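Local atomic coordinates of hypothetical protein PAE2307 (Pyrobaculum aerophilum, PDB entry 2GL0), a protein that binds adenosine at sites between its subunits and, as a member of the adenosine-specific kinase family, may act on it. Residues A[19-24]-A[114-119]; A[25-30]-A[108-113]; A[120-125]-A[135-140]. All blocks are in the same frame, centred on the assembly; numbering follows the deposited sequence.

Contact 1: residues A[19-24]-A[114-119]; sequences TNVIIG and AATANP. With ADN (adenosine), chain J.
Val21 and Thr116 form an antiparallel hydrogen-bonded pair. Val21 N gives a nearly straight bond to Thr116 O at 2.9 Å, and Thr116 N returns one to Val21 O at 3.1 Å. Ile23 N then bonds to Ala114 O at 3.0 Å. Between these pairs, Ile22 and Ala115 make a non-hydrogen-bonded pair, where Ile22 CG1 lies 4.2 Å from Ala115 CB. Val21 CG1 leans toward Thr116 O. Past Thr116 the second strand ends, and Ala117 and the Asn20 side chain meet the adenosine. Ala117 N donates to its O3' at 2.9 Å, while Asn20 ND2 comes within 2.6 Å of its O2'. With CG anti to the carbonyl carbon (chi1 -65°), the Asn20 amide extends toward Ala117 and the ribose. Thr116 OG1 accepts from Asn118 N at 2.9 Å and also bonds to Asp139 OD1. This is an ST turn, just where the chain passes the ribose. Asn20 also pairs through its backbone with Ile91, and Tyr165 OH bonds to the nucleoside. The contact joins the outermost strand, within this chain, of the five-stranded antiparallel sheet to its neighbour, and the strand end contributes to a ribose-binding site.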
loop_
_atom_site.group_PDB
_atom_site.type_symbol
_atom_site.label_atom_id
_atom_site.label_comp_id
_atom_site.label_asym_id
_atom_site.label_seq_id
_atom_site.Cartn_x
_atom_site.Cartn_y
_atom_site.Cartn_z
ATOM N N THR A 19 -6.935 1.557 -27.144
ATOM C CA THR A 19 -5.932 0.977 -26.244
ATOM C C THR A 19 -5.100 2.043 -25.412
ATOM O O THR A 19 -5.023 3.246 -25.824
ATOM C CB THR A 19 -4.932 0.087 -27.007
ATOM O OG1 THR A 19 -4.048 0.918 -27.774
ATOM C CG2 THR A 19 -5.616 -0.805 -27.908
ATOM N N ASN A 20 -4.525 1.583 -24.277
ATOM C CA ASN A 20 -3.358 2.182 -23.644
ATOM C C ASN A 20 -2.302 1.117 -23.411
ATOM O O ASN A 20 -2.625 -0.086 -23.428
ATOM C CB ASN A 20 -3.646 2.699 -22.278
ATOM C CG ASN A 20 -4.558 3.748 -22.320
ATOM O OD1 ASN A 20 -5.759 3.529 -22.649
ATOM N ND2 ASN A 20 -4.079 4.937 -22.051
ATOM N N VAL A 21 -1.053 1.596 -23.231
ATOM C CA VAL A 21 0.128 0.761 -23.032
ATOM C C VAL A 21 0.704 1.074 -21.663
ATOM O O VAL A 21 0.622 2.182 -21.188
ATOM C CB VAL A 21 1.159 0.911 -24.181
ATOM C CG1 VAL A 21 1.804 2.187 -24.104
ATOM C CG2 VAL A 21 2.194 -0.285 -24.202
ATOM N N ILE A 22 1.108 0.031 -20.959
ATOM C CA ILE A 22 1.819 0.132 -19.702
ATOM C C ILE A 22 3.110 -0.676 -19.890
ATOM O O ILE A 22 3.064 -1.830 -20.319
ATOM C CB ILE A 22 0.987 -0.401 -18.513
ATOM C CG1 ILE A 22 -0.382 0.346 -18.411
ATOM C CG2 ILE A 22 1.860 -0.365 -17.216
ATOM C CD1 ILE A 22 -1.285 -0.149 -17.408
ATOM N N ILE A 23 4.257 -0.017 -19.704
ATOM C CA ILE A 23 5.546 -0.663 -19.931
ATOM C C ILE A 23 6.399 -0.642 -18.670
ATOM O O ILE A 23 6.498 0.369 -18.061
ATOM C CB ILE A 23 6.314 -0.053 -21.090
ATOM C CG1 ILE A 23 5.439 -0.021 -22.309
ATOM C CG2 ILE A 23 7.674 -0.876 -21.384
ATOM C CD1 ILE A 23 6.120 0.485 -23.606
ATOM N N GLY A 24 7.029 -1.752 -18.303
ATOM C CA GLY A 24 7.733 -1.807 -17.070
ATOM C C GLY A 24 8.802 -2.874 -16.947
ATOM O O GLY A 24 9.050 -3.617 -17.906
ATOM N N ALA A 114 6.125 3.702 -18.136
ATOM C CA ALA A 114 5.182 4.595 -18.914
ATOM C C ALA A 114 3.814 4.043 -18.756
ATOM O O ALA A 114 3.676 2.799 -18.772
ATOM C CB ALA A 114 5.516 4.661 -20.475
ATOM N N ALA A 115 2.809 4.937 -18.645
ATOM C CA ALA A 115 1.383 4.567 -18.836
ATOM C C ALA A 115 0.695 5.585 -19.680
ATOM O O ALA A 115 0.520 6.726 -19.247
ATOM C CB ALA A 115 0.651 4.324 -17.487
ATOM N N THR A 116 0.310 5.212 -20.913
ATOM C CA THR A 116 -0.103 6.238 -21.891
ATOM C C THR A 116 -0.748 5.693 -23.146
ATOM O O THR A 116 -0.721 4.483 -23.395
ATOM C CB THR A 116 1.050 7.194 -22.232
ATOM O OG1 THR A 116 0.555 8.442 -22.816
ATOM C CG2 THR A 116 2.027 6.513 -23.113
ATOM N N ALA A 117 -1.435 6.614 -23.842
ATOM C CA ALA A 117 -1.935 6.491 -25.220
ATOM C C ALA A 117 -1.265 7.543 -26.135
ATOM O O ALA A 117 -1.637 7.662 -27.286
ATOM C CB ALA A 117 -3.470 6.724 -25.245
ATOM N N ASN A 118 -0.371 8.381 -25.598
ATOM C CA ASN A 118 0.363 9.400 -26.397
ATOM C C ASN A 118 1.362 8.752 -27.349
ATOM O O ASN A 118 1.779 7.568 -27.094
ATOM C CB ASN A 118 1.166 10.261 -25.475
ATOM C CG ASN A 118 0.303 11.206 -24.700
ATOM O OD1 ASN A 118 -0.862 11.351 -25.028
ATOM N ND2 ASN A 118 0.844 11.830 -23.649
ATOM N N PRO A 119 1.747 9.477 -28.447
ATOM C CA PRO A 119 2.945 9.020 -29.188
ATOM C C PRO A 119 3.983 8.668 -28.165
ATOM O O PRO A 119 4.159 9.434 -27.166
ATOM C CB PRO A 119 3.318 10.235 -30.029
ATOM C CG PRO A 119 1.863 10.799 -30.441
ATOM C CD PRO A 119 1.108 10.674 -29.082
HETATM O "O5'" ADN J . -2.611 12.394 -21.202
HETATM C "C5'" ADN J . -3.388 11.476 -21.908
HETATM C "C4'" ADN J . -3.156 10.182 -21.159
HETATM O "O4'" ADN J . -3.988 10.106 -20.015
HETATM C "C3'" ADN J . -3.833 9.312 -22.107
HETATM O "O3'" ADN J . -2.788 9.015 -22.988
HETATM C "C2'" ADN J . -4.438 8.190 -21.286
HETATM O "O2'" ADN J . -3.481 7.194 -20.942
HETATM C "C1'" ADN J . -4.837 8.956 -20.043
HETATM N N9 ADN J . -6.259 9.407 -20.074
HETATM C C8 ADN J . -6.817 10.240 -21.022
HETATM N N7 ADN J . -8.148 10.450 -20.774
HETATM C C5 ADN J . -8.499 9.774 -19.658
HETATM C C6 ADN J . -9.765 9.567 -18.848
HETATM N N6 ADN J . -10.978 10.142 -19.166
HETATM N N1 ADN J . -9.668 8.748 -17.749
HETATM C C2 ADN J . -8.489 8.172 -17.428
HETATM N N3 ADN J . -7.329 8.318 -18.088
HETATM C C4 ADN J . -7.244 9.077 -19.206
#

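Contact 2: residues A[25-30]-A[108-113]; sequences QAHFIK and EVVRIF. With ADN (adenosine), chain G; PO4 (phosphate ion), chain I.
His27 has its CG between the backbone N and the carbonyl carbon (chi1 79°), which turns the ring edge to the 108-113 segment. ND1 donates to Glu108 O at 3.1 Å, on a carbonyl lone pair. The Glu108 chain bends at chi2 (84°) and brings OE2 to Lys30. Lys30 is itself bent at its far end, and the two side chains meet at about a right angle. Lys30 NZ and Glu108 OE2 form a salt bridge of 3.1 Å on the syn lone pair. Lys30 NZ has a second acidic partner in Asp34.

At the other end, Val110 and Arg111 both face Gln25 in a classic beta bulge. Gln25 O accepts from Val110 N at 2.9 Å and from Arg111 N at 3.3 Å. Gln25 N donates to Arg111 O. The amide of Gln25 and the guanidinium of Arg111 are steeply inclined to each other. Arg111 NH1 bonds to phosphate O1 at 2.7 Å, and the ion lies at the guanidinium edge. Phe113 CE1 lies over one face of that group. Arg111 residues of the second and third subunits also hold the phosphate, which probably came from the crystallisation liquor.

Phe28 lays one ring face over the adenine, with adenosine C4 3.3 Å above its plane. His27 CD2 lies 3.4 Å from the ribose O2'. Asn20, Ala117 and Tyr165 of the third subunit, with His85 of this chain, also bond to the adenosine. The phosphate probably offsets the positive charge of the gathered arginines, while Lys30 probably eases the closeness of the Glu108 and Asp34 carboxylates beside the adenine pocket.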
loop_
_atom_site.group_PDB
_atom_site.type_symbol
_atom_site.label_atom_id
_atom_site.label_comp_id
_atom_site.label_asym_id
_atom_site.label_seq_id
_atom_site.Cartn_x
_atom_site.Cartn_y
_atom_site.Cartn_z
ATOM N N GLN A 25 9.472 -2.908 -15.776
ATOM C CA GLN A 25 10.420 -3.954 -15.470
ATOM C C GLN A 25 10.067 -4.840 -14.227
ATOM O O GLN A 25 9.690 -4.330 -13.218
ATOM C CB GLN A 25 11.768 -3.351 -15.241
ATOM C CG GLN A 25 12.843 -4.413 -15.434
ATOM C CD GLN A 25 14.149 -3.800 -15.193
ATOM O OE1 GLN A 25 14.548 -2.907 -15.940
ATOM N NE2 GLN A 25 14.770 -4.150 -14.047
ATOM N N ALA A 26 10.213 -6.180 -14.338
ATOM C CA ALA A 26 9.941 -7.096 -13.258
ATOM C C ALA A 26 11.112 -8.077 -13.132
ATOM O O ALA A 26 12.247 -7.722 -13.374
ATOM C CB ALA A 26 8.682 -7.812 -13.492
ATOM N N HIS A 27 10.817 -9.310 -12.764
ATOM C CA HIS A 27 11.821 -10.378 -12.636
ATOM C C HIS A 27 10.989 -11.626 -12.251
ATOM O O HIS A 27 9.833 -11.506 -11.761
ATOM C CB HIS A 27 12.863 -10.094 -11.541
ATOM C CG HIS A 27 12.390 -10.373 -10.133
ATOM N ND1 HIS A 27 11.504 -9.557 -9.452
ATOM C CD2 HIS A 27 12.711 -11.377 -9.267
ATOM C CE1 HIS A 27 11.279 -10.056 -8.240
ATOM N NE2 HIS A 27 12.010 -11.148 -8.101
ATOM N N PHE A 28 11.574 -12.803 -12.480
ATOM C CA PHE A 28 10.951 -14.083 -12.190
ATOM C C PHE A 28 9.777 -14.287 -13.142
ATOM O O PHE A 28 9.092 -13.326 -13.536
ATOM C CB PHE A 28 10.531 -14.225 -10.726
ATOM C CG PHE A 28 10.079 -15.631 -10.354
ATOM C CD1 PHE A 28 10.796 -16.743 -10.784
ATOM C CD2 PHE A 28 8.925 -15.835 -9.573
ATOM C CE1 PHE A 28 10.376 -18.047 -10.440
ATOM C CE2 PHE A 28 8.517 -17.119 -9.204
ATOM C CZ PHE A 28 9.226 -18.228 -9.649
ATOM N N ILE A 29 9.561 -15.556 -13.468
ATOM C CA ILE A 29 8.576 -16.008 -14.383
ATOM C C ILE A 29 7.122 -15.883 -13.936
ATOM O O ILE A 29 6.238 -15.770 -14.803
ATOM C CB ILE A 29 8.884 -17.448 -14.854
ATOM C CG1 ILE A 29 7.880 -17.856 -15.940
ATOM C CG2 ILE A 29 8.853 -18.520 -13.706
ATOM C CD1 ILE A 29 8.470 -17.971 -17.276
ATOM N N LYS A 30 6.855 -15.866 -12.625
ATOM C CA LYS A 30 5.468 -15.693 -12.129
ATOM C C LYS A 30 4.837 -14.306 -12.421
ATOM O O LYS A 30 3.629 -14.102 -12.231
ATOM C CB LYS A 30 5.372 -15.975 -10.646
ATOM C CG LYS A 30 3.970 -16.229 -10.157
ATOM C CD LYS A 30 4.021 -16.962 -8.796
ATOM C CE LYS A 30 4.927 -16.297 -7.788
ATOM N NZ LYS A 30 4.194 -15.154 -7.196
ATOM N N GLU A 108 6.880 -9.227 -7.860
ATOM C CA GLU A 108 7.822 -9.188 -9.013
ATOM C C GLU A 108 8.117 -7.788 -9.614
ATOM O O GLU A 108 9.232 -7.530 -10.027
ATOM C CB GLU A 108 7.282 -10.048 -10.170
ATOM C CG GLU A 108 7.210 -11.628 -9.975
ATOM C CD GLU A 108 5.944 -12.040 -9.269
ATOM O OE1 GLU A 108 4.955 -11.220 -9.155
ATOM O OE2 GLU A 108 5.923 -13.188 -8.795
ATOM N N VAL A 109 7.121 -6.913 -9.685
ATOM C CA VAL A 109 7.267 -5.600 -10.372
ATOM C C VAL A 109 8.255 -4.642 -9.610
ATOM O O VAL A 109 8.064 -4.290 -8.435
ATOM C CB VAL A 109 5.830 -4.961 -10.710
ATOM C CG1 VAL A 109 5.918 -3.535 -11.153
ATOM C CG2 VAL A 109 5.154 -5.833 -11.760
ATOM N N VAL A 110 9.339 -4.286 -10.294
ATOM C CA VAL A 110 10.370 -3.481 -9.673
ATOM C C VAL A 110 10.126 -2.013 -10.022
ATOM O O VAL A 110 10.356 -1.192 -9.188
ATOM C CB VAL A 110 11.870 -4.011 -9.946
ATOM C CG1 VAL A 110 11.963 -5.504 -9.657
ATOM C CG2 VAL A 110 12.211 -3.933 -11.292
ATOM N N ARG A 111 9.636 -1.724 -11.244
ATOM C CA ARG A 111 9.384 -0.331 -11.711
ATOM C C ARG A 111 8.465 -0.281 -12.970
ATOM O O ARG A 111 8.279 -1.253 -13.644
ATOM C CB ARG A 111 10.668 0.382 -12.066
ATOM C CG ARG A 111 11.522 -0.116 -13.295
ATOM C CD ARG A 111 12.843 0.674 -13.136
ATOM N NE ARG A 111 13.995 0.109 -13.795
ATOM C CZ ARG A 111 14.920 0.871 -14.412
ATOM N NH1 ARG A 111 14.804 2.192 -14.472
ATOM N NH2 ARG A 111 15.947 0.303 -15.019
ATOM N N ILE A 112 7.880 0.886 -13.208
ATOM C CA ILE A 112 7.015 1.164 -14.348
ATOM C C ILE A 112 7.680 2.361 -15.133
ATOM O O ILE A 112 8.077 3.404 -14.564
ATOM C CB ILE A 112 5.527 1.384 -13.973
ATOM C CG1 ILE A 112 4.944 0.198 -13.109
ATOM C CG2 ILE A 112 4.657 1.422 -15.284
ATOM C CD1 ILE A 112 3.764 0.569 -12.334
ATOM N N PHE A 113 7.830 2.140 -16.426
ATOM C CA PHE A 113 8.348 3.127 -17.326
ATOM C C PHE A 113 7.346 4.129 -17.839
ATOM O O PHE A 113 7.680 5.309 -17.977
ATOM C CB PHE A 113 9.101 2.425 -18.501
ATOM C CG PHE A 113 10.326 1.643 -18.060
ATOM C CD1 PHE A 113 11.394 2.300 -17.491
ATOM C CD2 PHE A 113 10.400 0.289 -18.265
ATOM C CE1 PHE A 113 12.508 1.582 -17.068
ATOM C CE2 PHE A 113 11.478 -0.446 -17.875
ATOM C CZ PHE A 113 12.569 0.222 -17.238
HETATM O "O5'" ADN G . 14.144 -14.928 -13.592
HETATM C "C5'" ADN G . 14.700 -15.810 -12.638
HETATM C "C4'" ADN G . 14.911 -14.815 -11.522
HETATM O "O4'" ADN G . 13.728 -14.803 -10.736
HETATM C "C3'" ADN G . 15.996 -15.225 -10.561
HETATM O "O3'" ADN G . 17.079 -14.410 -10.915
HETATM C "C2'" ADN G . 15.439 -14.931 -9.169
HETATM O "O2'" ADN G . 15.318 -13.566 -8.911
HETATM C "C1'" ADN G . 14.006 -15.085 -9.353
HETATM N N9 ADN G . 13.617 -16.457 -9.024
HETATM C C8 ADN G . 14.039 -17.595 -9.613
HETATM N N7 ADN G . 13.444 -18.669 -9.036
HETATM C C5 ADN G . 12.640 -18.216 -8.064
HETATM C C6 ADN G . 11.746 -18.844 -7.070
HETATM N N6 ADN G . 11.560 -20.213 -7.017
HETATM N N1 ADN G . 11.101 -17.953 -6.244
HETATM C C2 ADN G . 11.279 -16.600 -6.307
HETATM N N3 ADN G . 12.057 -15.965 -7.167
HETATM C C4 ADN G . 12.738 -16.737 -8.057
HETATM P P PO4 I . 12.334 4.164 -13.054
HETATM O O1 PO4 I . 12.802 3.943 -14.471
HETATM O O2 PO4 I . 13.371 3.632 -12.107
HETATM O O3 PO4 I . 12.090 5.632 -12.858
HETATM O O4 PO4 I . 11.040 3.481 -12.759
#

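Contact 3: residues A[120-125]-A[135-140]; sequences LKVIVA and VGVVDG
Leu120 and Val137 meet on one face of a beta hairpin made by strands 120-128 and 131-139. The two strands run antiparallel within a three-stranded sheet whose third member is strand 7-13. Leu120 has CG anti to the backbone N (chi1 178°), and its CD1 swings across to the partner strand. There it lies 3.9 Å from Val137 CB and also near Asp139 CB. The Leu120 and Val137 side chains meet at a slant. Val122, on the same strand as Leu120, also meets Val137 at a slant, CG2 to CG1. Leu120 and Val122 also pack on Ile23, and Val137 on Phe113. This face therefore covers strands of the five-stranded sheet.

On the opposite face, Ile123 lies between Val135 and Val138. Its CG2 branch meets Val135 CG2 at 3.7 Å, with the side chains at about a right angle. CD1 reaches obliquely to Val138 CG2 at 4.0 Å. Gly136, directly opposite Ile123, adds no side chain to this face. Lys121 CB packs beside Val138 CB, but the rest of Lys121 leads away to a salt bridge with Asp12.

The backbone fixes this register. Lys121 and Val138 exchange two bonds, with Val138 N to Lys121 O at 2.7 Å. Ile123 N bonds to Gly136 O at 2.8 Å. Val135 and Gly136 both face Ile123 in a classic beta bulge, and Val135 N donates to Ile123 O.

Asp139 OD2 bonds to His85 ND1 of the second subunit, so this end of the hairpin also reaches a subunit interface. At the far end, Ala125 CB and Val135 CG1 press together at 3.4 Å, tighter than usual for two carbons.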
loop_
_atom_site.group_PDB
_atom_site.type_symbol
_atom_site.label_atom_id
_atom_site.label_comp_id
_atom_site.label_asym_id
_atom_site.label_seq_id
_atom_site.Cartn_x
_atom_site.Cartn_y
_atom_site.Cartn_z
ATOM N N LEU A 120 4.641 7.522 -28.343
ATOM C CA LEU A 120 5.539 7.024 -27.306
ATOM C C LEU A 120 6.731 6.400 -27.931
ATOM O O LEU A 120 6.582 5.585 -28.835
ATOM C CB LEU A 120 4.828 5.981 -26.401
ATOM C CG LEU A 120 5.612 5.284 -25.263
ATOM C CD1 LEU A 120 6.084 6.140 -24.136
ATOM C CD2 LEU A 120 4.762 4.126 -24.690
ATOM N N LYS A 121 7.912 6.744 -27.401
ATOM C CA LYS A 121 9.199 6.103 -27.783
ATOM C C LYS A 121 9.964 5.532 -26.559
ATOM O O LYS A 121 10.051 6.224 -25.507
ATOM C CB LYS A 121 10.097 7.088 -28.565
ATOM C CG LYS A 121 9.527 7.477 -29.899
ATOM C CD LYS A 121 10.696 7.690 -30.836
ATOM C CE LYS A 121 10.301 8.554 -32.062
ATOM N NZ LYS A 121 8.947 8.171 -32.611
ATOM N N VAL A 122 10.488 4.285 -26.722
ATOM C CA VAL A 122 11.297 3.548 -25.687
ATOM C C VAL A 122 12.685 3.604 -26.176
ATOM O O VAL A 122 12.935 3.320 -27.366
ATOM C CB VAL A 122 10.920 2.062 -25.474
ATOM C CG1 VAL A 122 11.830 1.405 -24.455
ATOM C CG2 VAL A 122 9.535 2.019 -24.987
ATOM N N ILE A 123 13.568 4.036 -25.254
ATOM C CA ILE A 123 14.933 4.140 -25.534
ATOM C C ILE A 123 15.635 2.934 -24.910
ATOM O O ILE A 123 15.662 2.752 -23.686
ATOM C CB ILE A 123 15.562 5.466 -24.999
ATOM C CG1 ILE A 123 14.672 6.674 -25.306
ATOM C CG2 ILE A 123 17.015 5.664 -25.639
ATOM C CD1 ILE A 123 15.141 7.976 -24.630
ATOM N N VAL A 124 16.228 2.119 -25.779
ATOM C CA VAL A 124 16.974 0.933 -25.330
ATOM C C VAL A 124 18.468 1.110 -25.558
ATOM O O VAL A 124 18.916 1.643 -26.593
ATOM C CB VAL A 124 16.441 -0.335 -26.027
ATOM C CG1 VAL A 124 17.069 -1.585 -25.501
ATOM C CG2 VAL A 124 14.928 -0.423 -25.828
ATOM N N ALA A 125 19.228 0.611 -24.589
ATOM C CA ALA A 125 20.679 0.535 -24.659
ATOM C C ALA A 125 21.070 -0.886 -24.915
ATOM O O ALA A 125 20.744 -1.762 -24.136
ATOM C CB ALA A 125 21.290 0.991 -23.409
ATOM N N VAL A 135 16.607 2.530 -21.111
ATOM C CA VAL A 135 17.153 3.718 -20.482
ATOM C C VAL A 135 16.149 4.843 -20.236
ATOM O O VAL A 135 16.450 5.741 -19.457
ATOM C CB VAL A 135 18.536 4.269 -21.121
ATOM C CG1 VAL A 135 19.413 3.145 -21.590
ATOM C CG2 VAL A 135 18.335 5.230 -22.206
ATOM N N GLY A 136 14.993 4.825 -20.888
ATOM C CA GLY A 136 14.004 5.873 -20.730
ATOM C C GLY A 136 12.884 5.732 -21.772
ATOM O O GLY A 136 12.938 4.822 -22.588
ATOM N N VAL A 137 11.894 6.630 -21.713
ATOM C CA VAL A 137 10.828 6.783 -22.678
ATOM C C VAL A 137 10.689 8.252 -23.015
ATOM O O VAL A 137 11.281 9.128 -22.347
ATOM C CB VAL A 137 9.452 6.210 -22.218
ATOM C CG1 VAL A 137 9.557 4.656 -21.929
ATOM C CG2 VAL A 137 8.945 6.937 -20.979
ATOM N N VAL A 138 9.989 8.495 -24.134
ATOM C CA VAL A 138 9.639 9.814 -24.619
ATOM C C VAL A 138 8.136 9.689 -24.727
ATOM O O VAL A 138 7.628 9.045 -25.621
ATOM C CB VAL A 138 10.323 10.127 -25.938
ATOM C CG1 VAL A 138 10.000 11.476 -26.285
ATOM C CG2 VAL A 138 11.893 10.007 -25.796
ATOM N N ASP A 139 7.450 10.204 -23.731
ATOM C CA ASP A 139 6.028 10.107 -23.672
ATOM C C ASP A 139 5.273 11.382 -24.222
ATOM O O ASP A 139 5.271 12.475 -23.603
ATOM C CB ASP A 139 5.662 9.731 -22.207
ATOM C CG ASP A 139 4.192 9.474 -22.013
ATOM O OD1 ASP A 139 3.389 9.648 -22.974
ATOM O OD2 ASP A 139 3.804 9.073 -20.898
ATOM N N GLY A 140 4.636 11.293 -25.378
ATOM C CA GLY A 140 4.107 12.556 -26.010
ATOM C C GLY A 140 5.063 13.742 -26.166
ATOM O O GLY A 140 6.295 13.554 -26.173
#

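How the contacts relate
From the N terminus, strand 19-25 enters contact 1 and then runs straight into the loop of contact 2. The chain next passes through three helices and three strands before segment 108-113 returns to close contact 2. Contact 1 closes directly after it, on the same strand 111-116, so contact 2 is nested inside contact 1. Contact 3 follows in series as a short-range hairpin. Contacts 1 and 2 together pair neighbouring strands of the five-stranded sheet. Contact 3 belongs to the three-stranded sheet, is tied to contact 1 where Pro119 meets Gly140, and touches contact 2 along strand 111-116.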